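Local coordinates for protein myosin-I heavy chain (Dictyostelium discoideum, PDB 5EJR) that is an actin-based class VII motor with ATPase activity, acting in early phagocytosis and adhesion, and here contributes its second MyTH4-FERM tail unit, at residues C212-I217 / F290-R295; T231-T236 / Q248-F253. One frame throughout, in Å; residues are numbered along the deposited sequence.

Contact 1 of 2, residues C212-I217 / F290-R295. With EDO (1,2-ethanediol), chain C.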
ATOM      1  N   CYS A 212      -0.700  -6.316 -11.090  1.00 38.58           N
ATOM      2  CA  CYS A 212       0.387  -5.832 -10.256  1.00 38.01           C
ATOM      3  C   CYS A 212       1.394  -6.977 -10.120  1.00 39.42           C
ATOM      4  O   CYS A 212       0.997  -8.126  -9.927  1.00 36.80           O
ATOM      5  CB  CYS A 212      -0.119  -5.364  -8.893  1.00 38.70           C
ATOM      6  SG  CYS A 212       1.165  -4.596  -7.866  1.00 43.03           S
ATOM      7  N   LYS A 213       2.692  -6.654 -10.241  1.00 36.37           N
ATOM      8  CA  LYS A 213       3.812  -7.584 -10.138  1.00 35.84           C
ATOM      9  C   LYS A 213       4.121  -7.831  -8.654  1.00 34.83           C
ATOM     10  O   LYS A 213       4.338  -6.868  -7.908  1.00 34.40           O
ATOM     11  CB  LYS A 213       5.044  -6.961 -10.827  1.00 40.52           C
ATOM     12  CG  LYS A 213       5.751  -7.871 -11.817  1.00 63.15           C
ATOM     13  CD  LYS A 213       7.165  -7.375 -12.095  1.00 73.81           C
ATOM     14  CE  LYS A 213       7.902  -8.227 -13.097  1.00 79.65           C
ATOM     15  NZ  LYS A 213       9.227  -7.640 -13.433  1.00 85.85           N
ATOM     16  N   ILE A 214       4.082  -9.106  -8.217  1.00 27.25           N
ATOM     17  CA  ILE A 214       4.381  -9.502  -6.832  1.00 24.62           C
ATOM     18  C   ILE A 214       5.517 -10.529  -6.791  1.00 26.71           C
ATOM     19  O   ILE A 214       5.423 -11.595  -7.410  1.00 25.96           O
ATOM     20  CB  ILE A 214       3.139  -9.974  -6.015  1.00 25.64           C
ATOM     21  CG1 ILE A 214       1.875  -9.082  -6.248  1.00 24.89           C
ATOM     22  CG2 ILE A 214       3.483 -10.114  -4.514  1.00 23.36           C
ATOM     23  CD1 ILE A 214       1.929  -7.645  -5.759  1.00 29.98           C
ATOM     24  N   ARG A 215       6.579 -10.214  -6.028  1.00 23.10           N
ATOM     25  CA  ARG A 215       7.734 -11.093  -5.900  1.00 23.05           C
ATOM     26  C   ARG A 215       7.577 -12.077  -4.756  1.00 26.23           C
ATOM     27  O   ARG A 215       6.833 -11.820  -3.798  1.00 25.66           O
ATOM     28  CB  ARG A 215       9.018 -10.285  -5.732  1.00 25.60           C
ATOM     29  CG  ARG A 215       9.267  -9.303  -6.869  1.00 37.17           C
ATOM     30  CD  ARG A 215      10.717  -8.905  -6.940  1.00 43.36           C
ATOM     31  NE  ARG A 215      10.878  -7.546  -7.451  1.00 51.32           N
ATOM     32  CZ  ARG A 215      12.039  -6.899  -7.508  1.00 67.07           C
ATOM     33  NH1 ARG A 215      13.158  -7.489  -7.102  1.00 53.95           N
ATOM     34  NH2 ARG A 215      12.091  -5.659  -7.977  1.00 57.55           N
ATOM     35  N   PHE A 216       8.276 -13.215  -4.862  1.00 22.26           N
ATOM     36  CA  PHE A 216       8.336 -14.234  -3.822  1.00 21.66           C
ATOM     37  C   PHE A 216       9.787 -14.279  -3.382  1.00 29.57           C
ATOM     38  O   PHE A 216      10.635 -13.687  -4.038  1.00 30.05           O
ATOM     39  CB  PHE A 216       7.849 -15.604  -4.325  1.00 22.15           C
ATOM     40  CG  PHE A 216       6.346 -15.690  -4.419  1.00 22.57           C
ATOM     41  CD1 PHE A 216       5.666 -15.134  -5.501  1.00 25.18           C
ATOM     42  CD2 PHE A 216       5.607 -16.349  -3.441  1.00 21.71           C
ATOM     43  CE1 PHE A 216       4.261 -15.188  -5.571  1.00 25.80           C
ATOM     44  CE2 PHE A 216       4.207 -16.415  -3.521  1.00 23.84           C
ATOM     45  CZ  PHE A 216       3.546 -15.819  -4.576  1.00 22.63           C
ATOM     46  N   ILE A 217      10.067 -14.957  -2.271  1.00 29.16           N
ATOM     47  CA  ILE A 217      11.399 -15.075  -1.673  1.00 31.30           C
ATOM     48  C   ILE A 217      12.449 -15.700  -2.635  1.00 37.96           C
ATOM     49  O   ILE A 217      13.629 -15.385  -2.523  1.00 37.16           O
ATOM     50  CB  ILE A 217      11.288 -15.835  -0.306  1.00 34.51           C
ATOM     51  CG1 ILE A 217      12.575 -15.710   0.555  1.00 35.29           C
ATOM     52  CG2 ILE A 217      10.863 -17.290  -0.486  1.00 35.13           C
ATOM     53  CD1 ILE A 217      12.681 -14.422   1.351  1.00 38.93           C
ATOM     54  N   PHE A 290      10.582   0.703  -4.556  1.00 37.88           N
ATOM     55  CA  PHE A 290       9.888  -0.257  -3.695  1.00 35.70           C
ATOM     56  C   PHE A 290       9.241  -1.337  -4.547  1.00 35.97           C
ATOM     57  O   PHE A 290       8.779  -1.074  -5.660  1.00 34.91           O
ATOM     58  CB  PHE A 290       8.774   0.404  -2.857  1.00 37.39           C
ATOM     59  CG  PHE A 290       9.192   1.107  -1.590  1.00 39.55           C
ATOM     60  CD1 PHE A 290       9.273   0.415  -0.385  1.00 42.05           C
ATOM     61  CD2 PHE A 290       9.447   2.477  -1.584  1.00 43.09           C
ATOM     62  CE1 PHE A 290       9.656   1.067   0.793  1.00 42.80           C
ATOM     63  CE2 PHE A 290       9.824   3.130  -0.405  1.00 45.69           C
ATOM     64  CZ  PHE A 290       9.931   2.420   0.774  1.00 42.98           C
ATOM     65  N   TYR A 291       9.139  -2.542  -3.980  1.00 31.23           N
ATOM     66  CA  TYR A 291       8.424  -3.647  -4.586  1.00 30.00           C
ATOM     67  C   TYR A 291       7.723  -4.458  -3.511  1.00 28.80           C
ATOM     68  O   TYR A 291       8.137  -4.423  -2.355  1.00 27.69           O
ATOM     69  CB  TYR A 291       9.318  -4.510  -5.502  1.00 31.14           C
ATOM     70  CG  TYR A 291      10.400  -5.288  -4.790  1.00 32.21           C
ATOM     71  CD1 TYR A 291      10.157  -6.570  -4.303  1.00 32.59           C
ATOM     72  CD2 TYR A 291      11.687  -4.775  -4.665  1.00 33.19           C
ATOM     73  CE1 TYR A 291      11.159  -7.310  -3.682  1.00 33.86           C
ATOM     74  CE2 TYR A 291      12.701  -5.509  -4.050  1.00 33.63           C
ATOM     75  CZ  TYR A 291      12.434  -6.779  -3.564  1.00 41.76           C
ATOM     76  OH  TYR A 291      13.428  -7.515  -2.960  1.00 42.18           O
ATOM     77  N   PHE A 292       6.647  -5.148  -3.891  1.00 22.44           N
ATOM     78  CA  PHE A 292       5.883  -6.025  -3.006  1.00 21.11           C
ATOM     79  C   PHE A 292       6.483  -7.421  -3.017  1.00 23.86           C
ATOM     80  O   PHE A 292       6.781  -7.962  -4.088  1.00 22.05           O
ATOM     81  CB  PHE A 292       4.434  -6.127  -3.474  1.00 22.21           C
ATOM     82  CG  PHE A 292       3.608  -4.879  -3.334  1.00 23.45           C
ATOM     83  CD1 PHE A 292       3.313  -4.356  -2.081  1.00 23.56           C
ATOM     84  CD2 PHE A 292       3.052  -4.269  -4.452  1.00 25.94           C
ATOM     85  CE1 PHE A 292       2.512  -3.228  -1.949  1.00 25.88           C
ATOM     86  CE2 PHE A 292       2.268  -3.120  -4.320  1.00 28.60           C
ATOM     87  CZ  PHE A 292       1.988  -2.618  -3.070  1.00 26.06           C
ATOM     88  N   GLN A 293       6.646  -8.012  -1.822  1.00 20.42           N
ATOM     89  CA  GLN A 293       7.168  -9.364  -1.678  1.00 19.47           C
ATOM     90  C   GLN A 293       6.269 -10.195  -0.729  1.00 20.83           C
ATOM     91  O   GLN A 293       5.935  -9.738   0.360  1.00 19.99           O
ATOM     92  CB  GLN A 293       8.625  -9.316  -1.210  1.00 20.69           C
ATOM     93  CG  GLN A 293       9.237 -10.648  -0.759  1.00 30.10           C
ATOM     94  CD  GLN A 293      10.542 -10.433  -0.013  1.00 37.56           C
ATOM     95  OE1 GLN A 293      10.558 -10.012   1.138  1.00 34.48           O
ATOM     96  NE2 GLN A 293      11.666 -10.778  -0.614  1.00 30.59           N
ATOM     97  N   VAL A 294       5.839 -11.368  -1.183  1.00 16.85           N
ATOM     98  CA  VAL A 294       5.052 -12.293  -0.378  1.00 16.51           C
ATOM     99  C   VAL A 294       6.018 -12.915   0.623  1.00 21.19           C
ATOM    100  O   VAL A 294       7.153 -13.256   0.280  1.00 20.84           O
ATOM    101  CB  VAL A 294       4.274 -13.348  -1.215  1.00 20.34           C
ATOM    102  CG1 VAL A 294       3.800 -14.525  -0.357  1.00 18.10           C
ATOM    103  CG2 VAL A 294       3.078 -12.700  -1.911  1.00 20.47           C
ATOM    104  N   ARG A 295       5.590 -12.984   1.877  1.00 17.60           N
ATOM    105  CA  ARG A 295       6.391 -13.568   2.943  1.00 16.47           C
ATOM    106  C   ARG A 295       5.479 -14.415   3.790  1.00 18.95           C
ATOM    107  O   ARG A 295       4.288 -14.128   3.889  1.00 17.49           O
ATOM    108  CB  ARG A 295       7.014 -12.469   3.823  1.00 20.18           C
ATOM    109  CG  ARG A 295       8.139 -11.684   3.139  1.00 22.47           C
ATOM    110  CD  ARG A 295       8.898 -10.867   4.161  1.00 29.15           C
ATOM    111  NE  ARG A 295       9.811 -11.672   4.984  1.00 24.81           N
ATOM    112  CZ  ARG A 295      11.015 -12.082   4.597  1.00 35.71           C
ATOM    113  NH1 ARG A 295      11.433 -11.866   3.354  1.00 25.72           N
ATOM    114  NH2 ARG A 295      11.794 -12.751   5.436  1.00 31.57           N
TER
HETATM  115  C1  EDO C2402       5.555  -4.036  -6.905  1.00 40.17           C
HETATM  116  O1  EDO C2402       6.298  -5.258  -6.980  1.00 36.18           O
HETATM  117  C2  EDO C2402       5.250  -3.433  -8.300  1.00 44.84           C
HETATM  118  O2  EDO C2402       3.922  -2.899  -8.277  1.00 47.93           O
HETATM  119  O   HOH W   1       7.937 -15.688  -0.605  1.00 23.58           O

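Contact 2 of 2, residues T231-T236 / Q248-F253. With EDO (1,2-ethanediol), chain G.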
ATOM      1  N   THR A 231      -7.869  -4.884  -2.021  1.00 21.94           N
ATOM      2  CA  THR A 231      -7.099  -4.811  -0.777  1.00 21.70           C
ATOM      3  C   THR A 231      -5.840  -5.680  -0.879  1.00 24.70           C
ATOM      4  O   THR A 231      -5.753  -6.599  -1.710  1.00 23.93           O
ATOM      5  CB  THR A 231      -7.921  -5.268   0.427  1.00 29.42           C
ATOM      6  OG1 THR A 231      -8.249  -6.646   0.254  1.00 33.93           O
ATOM      7  CG2 THR A 231      -9.148  -4.405   0.684  1.00 27.23           C
ATOM      8  N   ILE A 232      -4.885  -5.436   0.019  1.00 20.07           N
ATOM      9  CA  ILE A 232      -3.648  -6.212   0.101  1.00 19.55           C
ATOM     10  C   ILE A 232      -3.975  -7.684   0.447  1.00 23.23           C
ATOM     11  O   ILE A 232      -3.332  -8.592  -0.085  1.00 21.55           O
ATOM     12  CB  ILE A 232      -2.675  -5.491   1.079  1.00 22.99           C
ATOM     13  CG1 ILE A 232      -2.211  -4.145   0.447  1.00 23.35           C
ATOM     14  CG2 ILE A 232      -1.476  -6.382   1.535  1.00 22.92           C
ATOM     15  CD1 ILE A 232      -1.164  -4.194  -0.754  1.00 30.17           C
ATOM     16  N   ARG A 233      -5.055  -7.910   1.233  1.00 22.26           N
ATOM     17  CA  ARG A 233      -5.481  -9.267   1.593  1.00 23.94           C
ATOM     18  C   ARG A 233      -5.917 -10.040   0.368  1.00 28.97           C
ATOM     19  O   ARG A 233      -5.513 -11.195   0.212  1.00 28.71           O
ATOM     20  CB  ARG A 233      -6.572  -9.276   2.669  1.00 25.93           C
ATOM     21  CG  ARG A 233      -6.978 -10.682   3.152  1.00 32.90           C
ATOM     22  CD  ARG A 233      -5.871 -11.397   3.944  1.00 40.79           C
ATOM     23  NE  ARG A 233      -5.167 -12.407   3.147  1.00 42.80           N
ATOM     24  CZ  ARG A 233      -4.070 -13.058   3.541  1.00 55.70           C
ATOM     25  NH1 ARG A 233      -3.509 -12.785   4.715  1.00 43.82           N
ATOM     26  NH2 ARG A 233      -3.514 -13.967   2.756  1.00 31.48           N
ATOM     27  N   GLU A 234      -6.694  -9.396  -0.526  1.00 24.65           N
ATOM     28  CA  GLU A 234      -7.163 -10.008  -1.779  1.00 23.92           C
ATOM     29  C   GLU A 234      -6.024 -10.330  -2.734  1.00 25.83           C
ATOM     30  O   GLU A 234      -6.038 -11.418  -3.303  1.00 25.23           O
ATOM     31  CB  GLU A 234      -8.246  -9.145  -2.479  1.00 25.76           C
ATOM     32  CG  GLU A 234      -9.534  -9.025  -1.668  1.00 35.27           C
ATOM     33  CD  GLU A 234     -10.505  -7.925  -2.073  1.00 63.49           C
ATOM     34  OE1 GLU A 234     -10.060  -6.906  -2.653  1.00 30.68           O
ATOM     35  OE2 GLU A 234     -11.713  -8.064  -1.767  1.00 65.47           O
ATOM     36  N   ILE A 235      -5.047  -9.413  -2.934  1.00 23.21           N
ATOM     37  CA  ILE A 235      -3.910  -9.725  -3.802  1.00 23.45           C
ATOM     38  C   ILE A 235      -3.029 -10.818  -3.205  1.00 23.65           C
ATOM     39  O   ILE A 235      -2.483 -11.600  -3.974  1.00 22.38           O
ATOM     40  CB  ILE A 235      -3.034  -8.569  -4.323  1.00 29.32           C
ATOM     41  CG1 ILE A 235      -2.538  -7.660  -3.195  1.00 31.11           C
ATOM     42  CG2 ILE A 235      -3.699  -7.780  -5.455  1.00 32.48           C
ATOM     43  CD1 ILE A 235      -1.088  -7.263  -3.398  1.00 42.81           C
ATOM     44  N   THR A 236      -2.852 -10.854  -1.850  1.00 19.89           N
ATOM     45  CA  THR A 236      -2.061 -11.914  -1.207  1.00 19.50           C
ATOM     46  C   THR A 236      -2.737 -13.254  -1.528  1.00 22.66           C
ATOM     47  O   THR A 236      -2.057 -14.190  -1.933  1.00 22.69           O
ATOM     48  CB  THR A 236      -1.936 -11.708   0.327  1.00 27.72           C
ATOM     49  OG1 THR A 236      -1.361 -10.426   0.607  1.00 22.63           O
ATOM     50  CG2 THR A 236      -1.071 -12.774   0.977  1.00 25.38           C
ATOM     51  N   GLN A 248      -5.693 -23.740   2.896  1.00 24.04           N
ATOM     52  CA  GLN A 248      -5.523 -23.596   4.343  1.00 24.31           C
ATOM     53  C   GLN A 248      -4.267 -22.833   4.771  1.00 25.87           C
ATOM     54  O   GLN A 248      -4.247 -22.287   5.876  1.00 24.98           O
ATOM     55  CB  GLN A 248      -5.583 -24.968   5.030  1.00 26.36           C
ATOM     56  CG  GLN A 248      -6.998 -25.566   5.063  1.00 56.57           C
ATOM     57  CD  GLN A 248      -7.988 -24.741   5.862  1.00 81.29           C
ATOM     58  OE1 GLN A 248      -7.990 -24.748   7.097  1.00 75.31           O
ATOM     59  NE2 GLN A 248      -8.860 -24.018   5.167  1.00 76.07           N
ATOM     60  N   SER A 249      -3.239 -22.775   3.906  1.00 19.98           N
ATOM     61  CA  SER A 249      -1.975 -22.103   4.244  1.00 19.13           C
ATOM     62  C   SER A 249      -1.938 -20.634   3.877  1.00 19.44           C
ATOM     63  O   SER A 249      -1.099 -19.892   4.394  1.00 17.10           O
ATOM     64  CB  SER A 249      -0.808 -22.806   3.556  1.00 20.68           C
ATOM     65  OG  SER A 249      -0.682 -24.144   4.003  1.00 24.26           O
ATOM     66  N   ILE A 250      -2.814 -20.214   2.967  1.00 16.01           N
ATOM     67  CA  ILE A 250      -2.838 -18.857   2.422  1.00 17.15           C
ATOM     68  C   ILE A 250      -2.942 -17.786   3.516  1.00 22.28           C
ATOM     69  O   ILE A 250      -2.251 -16.759   3.431  1.00 23.99           O
ATOM     70  CB  ILE A 250      -3.935 -18.750   1.315  1.00 20.86           C
ATOM     71  CG1 ILE A 250      -3.381 -19.413   0.027  1.00 22.18           C
ATOM     72  CG2 ILE A 250      -4.311 -17.285   1.042  1.00 21.19           C
ATOM     73  CD1 ILE A 250      -4.330 -19.648  -1.084  1.00 27.45           C
ATOM     74  N   LYS A 251      -3.700 -18.067   4.580  1.00 18.77           N
ATOM     75  CA  LYS A 251      -3.843 -17.123   5.691  1.00 18.73           C
ATOM     76  C   LYS A 251      -2.541 -16.850   6.441  1.00 19.21           C
ATOM     77  O   LYS A 251      -2.503 -15.909   7.200  1.00 21.48           O
ATOM     78  CB  LYS A 251      -4.929 -17.572   6.694  1.00 20.68           C
ATOM     79  CG  LYS A 251      -4.587 -18.849   7.468  1.00 24.79           C
ATOM     80  CD  LYS A 251      -5.709 -19.266   8.447  1.00 36.71           C
ATOM     81  CE  LYS A 251      -7.006 -19.695   7.784  1.00 41.71           C
ATOM     82  NZ  LYS A 251      -6.904 -21.008   7.102  1.00 45.38           N
ATOM     83  N   MET A 252      -1.522 -17.698   6.287  1.00 13.81           N
ATOM     84  CA  MET A 252      -0.258 -17.575   7.012  1.00 12.77           C
ATOM     85  C   MET A 252       0.638 -16.596   6.315  1.00 16.25           C
ATOM     86  O   MET A 252       1.687 -16.248   6.849  1.00 13.68           O
ATOM     87  CB  MET A 252       0.488 -18.949   7.097  1.00 14.55           C
ATOM     88  CG  MET A 252      -0.341 -20.093   7.683  1.00 17.85           C
ATOM     89  SD  MET A 252      -0.988 -19.630   9.299  1.00 20.26           S
ATOM     90  CE  MET A 252      -2.176 -20.994   9.577  1.00 17.34           C
ATOM     91  N   PHE A 253       0.271 -16.205   5.091  1.00 13.18           N
ATOM     92  CA  PHE A 253       1.074 -15.343   4.260  1.00 13.48           C
ATOM     93  C   PHE A 253       0.598 -13.909   4.263  1.00 18.76           C
ATOM     94  O   PHE A 253      -0.574 -13.625   4.522  1.00 17.53           O
ATOM     95  CB  PHE A 253       1.146 -15.923   2.821  1.00 15.49           C
ATOM     96  CG  PHE A 253       2.027 -17.144   2.701  1.00 15.49           C
ATOM     97  CD1 PHE A 253       1.539 -18.411   3.010  1.00 16.44           C
ATOM     98  CD2 PHE A 253       3.362 -17.025   2.325  1.00 16.09           C
ATOM     99  CE1 PHE A 253       2.374 -19.532   2.953  1.00 14.63           C
ATOM    100  CE2 PHE A 253       4.198 -18.142   2.300  1.00 17.47           C
ATOM    101  CZ  PHE A 253       3.689 -19.394   2.596  1.00 14.40           C
TER
HETATM  102  C1  EDO G2406      -0.635 -24.429   7.316  1.00 63.33           C
HETATM  103  O1  EDO G2406      -1.176 -24.156   8.592  1.00 63.45           O
HETATM  104  C2  EDO G2406       0.906 -24.310   7.352  1.00 63.45           C
HETATM  105  O2  EDO G2406       1.448 -24.875   6.162  1.00 62.67           O

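Contact 1 of 2, residues C212-I217 / F290-R295
Arg215 and Gln293 pair backbone to backbone where the first strand of the ubiquitin-like F1 lobe of the FERM domain meets the strand 290-296. The two strands run in the same general direction but diverge, their short axes 53° apart, and this leaves a single parallel bridge. Two bonds make it: Arg215 N to Phe292 O at 3.0 Å, and Val294 N to Arg215 O at 2.8 Å. Both are nearly straight.

The tight side is apolar. Ile214 CD1 rests on Phe292 CB, and Ile214 CG2 meets Val294 CG2 at 3.7 Å. Val294 CB lies over one face of the Phe216 ring, 4.1 Å from its centroid, in a CH-pi contact. Helix 232-243 covers this side through Val239 and Cys240, while Trp281 meets the Phe292 ring.

The other side is more open and polar. Here the Arg215 guanidinium lies flat on the Tyr291 ring, planes 6° apart, with Arg215 CZ 3.5 Å from the ring centroid. Tyr291 CG sits between its backbone N and carbonyl carbon (chi1 67°), and this turns the ring face to the arginine. Tyr291 OH is bonded to Glu260. With an alanine in place of Tyr291, the Arg215 guanidinium is likely to lose the ring it lies flat on and be freer to turn, and Glu260 would lose its hydroxyl partner.

Past the bridge, at both ends, small molecules fill in for direct backbone bonds. Near Cys212 an ethanediol, probably from the crystallisation liquor, takes a bond from Phe292 N and gives one to Lys213 O. At the other end a water accepts from Ile217 N and donates to Val294 O, 2.7 Å away.

Contact 2 of 2, residues T231-T236 / Q248-F253
Arg233 reaches from the first turn of helix 232-243 to the carbonyl oxygens of the turn that leads into strand 253-259. Its CG is anti to the backbone N (chi1 -176°), and bends at chi2 and chi3 bring the guanidinium over to that turn. Arg233 NH1 bonds to Phe253 O at 3.1 Å, nearly in line with the carbonyl, though the oxygen is tilted 22° from the guanidinium plane. Arg233 NH2 adds weak bonds to the same oxygen and to Ile250 O, the latter at 3.1 Å. Asp237, one turn further along the helix, forms a salt bridge with NH2.

Thr236 turns its methyl to the same Phe253 carbonyl, with CG2 3.7 Å from Phe253 O, while its OG1 bonds back to Ile232 O. Ile250 CG2 lies beside Arg233 NH2, 3.8 Å away.

The helix start is fixed by a capping box: Glu234 N bonds to Thr231 OG1, and Thr231 N to Glu234 OE1. The chemistry is that of one cation shared between backbone carbonyls and a carboxylate. Asp237 probably offsets its charge, and the guanidinium holds Phe253 O through NH1, and Ile250 O only weakly through NH2.

How the contacts relate
From the N terminus, the chain passes the MyTH4 helices and reaches strand 211-215, in the ubiquitin-like lobe of the FERM domain, the first half of contact 1. It hairpins through strand 221-225 and starts helix 232-243. Contact 2 closes a short loop there, joining the start of that helix to the turn before strand 253-259. Strand 264-267 and helix 274-283 follow, and strand 290-296 then closes the long loop of contact 1. Contact 2 is therefore nested inside contact 1. The two touch in the core of the lobe: Ile235 packs on Ile214, Ile232 on Phe292, and Phe253 on Val294. Contact 1 joins the 211-225 hairpin to strand 290-296; the helix packs on both through Ile232 and Ile235.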